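Local coordinates for protein proteinase K (Serratia sp., PDB 2B6N) that probably hydrolyses internal peptide bonds as a calcium-binding, secreted subtilase-family serine endopeptidase, this chain being the catalytic domain of the longer protein, at residues Gly109-Ala112 with Gly113-Val117; Trp210-Ser213 with Asn214-Asn218. All coordinates share one frame; numbering follows the deposited sequence.

Contact 1 (Gly109-Ala112 with Gly113-Val117)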
loop_
_atom_site.group_PDB
_atom_site.type_symbol
_atom_site.label_atom_id
_atom_site.label_comp_id
_atom_site.label_asym_id
_atom_site.label_seq_id
_atom_site.Cartn_x
_atom_site.Cartn_y
_atom_site.Cartn_z
ATOM N N GLY A 109 16.170 -8.429 -7.823
ATOM C CA GLY A 109 15.692 -7.116 -8.285
ATOM C C GLY A 109 14.806 -6.444 -7.240
ATOM O O GLY A 109 14.880 -5.223 -7.033
ATOM N N VAL A 110 13.979 -7.244 -6.567
ATOM C CA VAL A 110 13.119 -6.704 -5.512
ATOM C C VAL A 110 13.979 -6.152 -4.374
ATOM O O VAL A 110 13.717 -5.060 -3.864
ATOM C CB VAL A 110 12.141 -7.759 -4.966
ATOM C CG1 VAL A 110 11.425 -7.237 -3.687
ATOM C CG2 VAL A 110 11.127 -8.154 -6.055
ATOM N N ILE A 111 14.987 -6.927 -3.979
ATOM C CA ILE A 111 15.953 -6.489 -2.956
ATOM C C ILE A 111 16.703 -5.218 -3.385
ATOM O O ILE A 111 16.886 -4.289 -2.580
ATOM C CB ILE A 111 16.924 -7.640 -2.543
ATOM C CG1 ILE A 111 16.165 -8.720 -1.738
ATOM C CG2 ILE A 111 18.142 -7.076 -1.786
ATOM C CD1 ILE A 111 16.923 -10.008 -1.563
ATOM N N ALA A 112 17.125 -5.165 -4.652
ATOM C CA ALA A 112 17.714 -3.943 -5.201
ATOM C C ALA A 112 16.797 -2.731 -5.001
ATOM O O ALA A 112 17.265 -1.668 -4.602
ATOM C CB ALA A 112 18.103 -4.116 -6.695
ATOM N N GLY A 113 15.502 -2.895 -5.271
ATOM C CA GLY A 113 14.516 -1.801 -5.085
ATOM C C GLY A 113 14.343 -1.378 -3.623
ATOM O O GLY A 113 14.230 -0.180 -3.308
ATOM N N ILE A 114 14.296 -2.364 -2.732
ATOM C CA ILE A 114 14.203 -2.082 -1.287
ATOM C C ILE A 114 15.416 -1.248 -0.863
ATOM O O ILE A 114 15.273 -0.207 -0.207
ATOM C CB ILE A 114 14.159 -3.384 -0.459
ATOM C CG1 ILE A 114 12.885 -4.186 -0.767
ATOM C CG2 ILE A 114 14.219 -3.068 1.041
ATOM C CD1 ILE A 114 12.941 -5.671 -0.340
ATOM N N ASN A 115 16.604 -1.713 -1.248
ATOM C CA ASN A 115 17.835 -1.034 -0.887
ATOM C C ASN A 115 17.842 0.360 -1.474
ATOM O O ASN A 115 18.267 1.302 -0.812
ATOM C CB ASN A 115 19.074 -1.814 -1.337
ATOM C CG ASN A 115 19.281 -3.115 -0.554
ATOM O OD1 ASN A 115 18.767 -3.290 0.554
ATOM N ND2 ASN A 115 20.060 -4.026 -1.129
ATOM N N TRP A 116 17.362 0.493 -2.714
ATOM C CA TRP A 116 17.312 1.802 -3.370
ATOM C C TRP A 116 16.522 2.798 -2.529
ATOM O O TRP A 116 16.979 3.921 -2.318
ATOM C CB TRP A 116 16.762 1.731 -4.812
ATOM C CG TRP A 116 16.915 3.053 -5.539
ATOM C CD1 TRP A 116 17.984 3.464 -6.287
ATOM C CD2 TRP A 116 15.997 4.143 -5.517
ATOM N NE1 TRP A 116 17.771 4.734 -6.767
ATOM C CE2 TRP A 116 16.561 5.181 -6.299
ATOM C CE3 TRP A 116 14.744 4.346 -4.919
ATOM C CZ2 TRP A 116 15.912 6.401 -6.503
ATOM C CZ3 TRP A 116 14.090 5.566 -5.131
ATOM C CH2 TRP A 116 14.684 6.574 -5.915
ATOM N N VAL A 117 15.339 2.391 -2.063
ATOM C CA VAL A 117 14.524 3.259 -1.180
ATOM C C VAL A 117 15.296 3.635 0.096
ATOM O O VAL A 117 15.346 4.819 0.460
ATOM C CB VAL A 117 13.146 2.621 -0.824
ATOM C CG1 VAL A 117 12.362 3.506 0.184
ATOM C CG2 VAL A 117 12.308 2.404 -2.103
#

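Contact 2 (Trp210-Ser213 with Asn214-Asn218)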
loop_
_atom_site.group_PDB
_atom_site.type_symbol
_atom_site.label_atom_id
_atom_site.label_comp_id
_atom_site.label_asym_id
_atom_site.label_seq_id
_atom_site.Cartn_x
_atom_site.Cartn_y
_atom_site.Cartn_z
ATOM N N TRP A 210 -5.031 3.470 -13.938
ATOM C CA TRP A 210 -4.502 2.361 -14.737
ATOM C C TRP A 210 -3.619 2.954 -15.835
ATOM O O TRP A 210 -3.752 4.129 -16.165
ATOM C CB TRP A 210 -5.653 1.559 -15.358
ATOM C CG TRP A 210 -5.280 0.196 -15.948
ATOM C CD1 TRP A 210 -5.356 -0.196 -17.266
ATOM C CD2 TRP A 210 -4.807 -0.938 -15.220
ATOM N NE1 TRP A 210 -4.950 -1.516 -17.401
ATOM C CE2 TRP A 210 -4.617 -1.994 -16.155
ATOM C CE3 TRP A 210 -4.532 -1.170 -13.858
ATOM C CZ2 TRP A 210 -4.150 -3.260 -15.770
ATOM C CZ3 TRP A 210 -4.087 -2.441 -13.474
ATOM C CH2 TRP A 210 -3.899 -3.469 -14.438
ATOM N N TYR A 211 -2.735 2.128 -16.388
ATOM C CA TYR A 211 -1.634 2.615 -17.225
ATOM C C TYR A 211 -1.977 2.887 -18.697
ATOM O O TYR A 211 -1.175 3.473 -19.407
ATOM C CB TYR A 211 -0.453 1.627 -17.144
ATOM C CG TYR A 211 -0.554 0.462 -18.128
ATOM C CD1 TYR A 211 0.336 0.358 -19.206
ATOM C CD2 TYR A 211 -1.541 -0.517 -17.995
ATOM C CE1 TYR A 211 0.233 -0.702 -20.133
ATOM C CE2 TYR A 211 -1.645 -1.575 -18.900
ATOM C CZ TYR A 211 -0.750 -1.665 -19.955
ATOM O OH TYR A 211 -0.860 -2.717 -20.853
ATOM N N THR A 212 -3.167 2.489 -19.147
ATOM C CA THR A 212 -3.476 2.497 -20.589
ATOM C C THR A 212 -3.708 3.906 -21.176
ATOM O O THR A 212 -3.547 4.100 -22.390
ATOM C CB THR A 212 -4.646 1.559 -20.919
ATOM O OG1 THR A 212 -5.769 1.907 -20.104
ATOM C CG2 THR A 212 -4.269 0.097 -20.667
ATOM N N SER A 213 -4.058 4.879 -20.329
ATOM C CA SER A 213 -4.124 6.304 -20.726
ATOM C C SER A 213 -4.049 7.192 -19.483
ATOM O O SER A 213 -4.134 6.694 -18.333
ATOM C CB SER A 213 -5.410 6.616 -21.504
ATOM O OG SER A 213 -6.495 6.889 -20.619
ATOM N N ASN A 214 -3.906 8.505 -19.679
ATOM C CA ASN A 214 -3.801 9.392 -18.526
ATOM C C ASN A 214 -5.104 9.549 -17.739
ATOM O O ASN A 214 -5.120 10.187 -16.675
ATOM C CB ASN A 214 -3.276 10.772 -18.922
ATOM C CG ASN A 214 -1.813 10.742 -19.307
ATOM O OD1 ASN A 214 -1.067 9.816 -18.940
ATOM N ND2 ASN A 214 -1.390 11.750 -20.088
ATOM N N SER A 215 -6.191 9.004 -18.278
ATOM C CA SER A 215 -7.479 9.049 -17.595
ATOM C C SER A 215 -8.015 7.655 -17.266
ATOM O O SER A 215 -9.108 7.534 -16.710
ATOM C CB SER A 215 -8.511 9.785 -18.468
ATOM O OG SER A 215 -8.855 8.996 -19.595
ATOM N N ALA A 216 -7.243 6.617 -17.586
ATOM C CA ALA A 216 -7.715 5.222 -17.451
ATOM C C ALA A 216 -7.875 4.775 -15.993
ATOM O O ALA A 216 -7.112 5.184 -15.122
ATOM C CB ALA A 216 -6.805 4.274 -18.175
ATOM N N THR A 217 -8.889 3.945 -15.757
ATOM C CA THR A 217 -9.119 3.370 -14.431
ATOM C C THR A 217 -9.207 1.853 -14.566
ATOM O O THR A 217 -9.303 1.328 -15.671
ATOM C CB THR A 217 -10.426 3.906 -13.789
ATOM O OG1 THR A 217 -11.528 3.676 -14.679
ATOM C CG2 THR A 217 -10.321 5.399 -13.484
ATOM N N ASN A 218 -9.200 1.148 -13.437
ATOM C CA ASN A 218 -9.372 -0.308 -13.439
ATOM C C ASN A 218 -9.897 -0.655 -12.056
ATOM O O ASN A 218 -9.641 0.090 -11.095
ATOM C CB ASN A 218 -8.037 -1.023 -13.729
ATOM C CG ASN A 218 -8.192 -2.498 -14.173
ATOM O OD1 ASN A 218 -7.183 -3.181 -14.437
ATOM N ND2 ASN A 218 -9.413 -2.994 -14.235
#

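Contact 1 (Gly109-Ala112 with Gly113-Val117)
V110 and I114 meet one turn apart on helix 107-120, the helical link of a beta-alpha-beta crossover that leaves strand 92-97 and returns to the parallel sheet as strand 125-129. The backbone evidence is a run of four i to i+4 hydrogen bonds: G113 N to G109 O, I114 N to V110 O, N115 N to I111 O and W116 N to A112 O. The third is the straightest, 2.9 Å between N115 N and I111 O with 170° at the hydrogen.

Apolar contact is slight between V110 and I114, whose side chains cross obliquely with V110 CG1 4.0 Å from I114 CD1. On the sheet side, W116 and V117 pack on F36 of strand 34-39, while I111 meets A138 and T139, and I114 meets A142 and V143, of helix 137-148.

Side chains also lean back on carbonyls of the preceding turn. A chi1 of -65° sets I114 CG1 beside its own backbone N and thus 3.3 Å from V110 O. N115 CG likewise lies 3.3 Å from I111 O. The N115 side chain runs alongside that of I111, pointing the same way, and its ND2 stands 3.7 Å from the branch methyl CG2 of I111.

Contact 2 (Trp210-Ser213 with Asn214-Asn218)
W210 and N218 lie side by side across the end of a beta hairpin, whose strands 206-209 and 217-220 are antiparallel and whose loop turns back through S213-A216. The tight part is the indole. N218 covers one face, its CB 3.5 Å from W210 CE3. The opposite face is met near its rim by CD2 of Y211, so the indole is bracketed from both faces. T212 OG1 lies in the ring plane at the edge and also comes within 3.2 Å of A216 CB. With W210 CG anti to the backbone N (chi1 -166°), the ring runs alongside N218. A216 meets W210 closer to the backbone, A216 CB being 4.1 Å from W210 CB.

Two backbone bonds close the loop. W210 N gives to A216 O at 2.9 Å, and A216 N gives to S213 O at 3.2 Å, closing a type I turn. Both donors sit well above the carbonyl plane, A216 N the more so. S213 OG also accepts from S215 N at 3.2 Å, an ST turn laid over the first half of that beta turn.

The loose side belongs to S215 and T217, both exposed. Outside the two segments, N214 OD1 bonds T45 OG1, A216 O is also hydrogen-bonded to H46 NE2, and W210 and Y211 rest against H75 and T74 of helix 72-81; N218, on strand 217-220, pairs through its backbone with S208 of strand 206-209.

How the contacts relate
Contact 1 and contact 2 do not touch: their centres are 26 Å apart, and their nearest atoms about 18 Å. They follow one another in the chain, one on a crossover helix against the central sheet, the other on a surface hairpin. What relates them is the predicted charge relay of D39, H72 and S224. The side chain of W210 in contact 2 is about 5 Å from that of H72 and about 8 Å from that of D39. V110 in contact 1 is more remote, about 9 Å from D39 and about 11 Å from H72, side chain to side chain. Contact 2 thus borders the probable active site, whereas contact 1 lies farther from it.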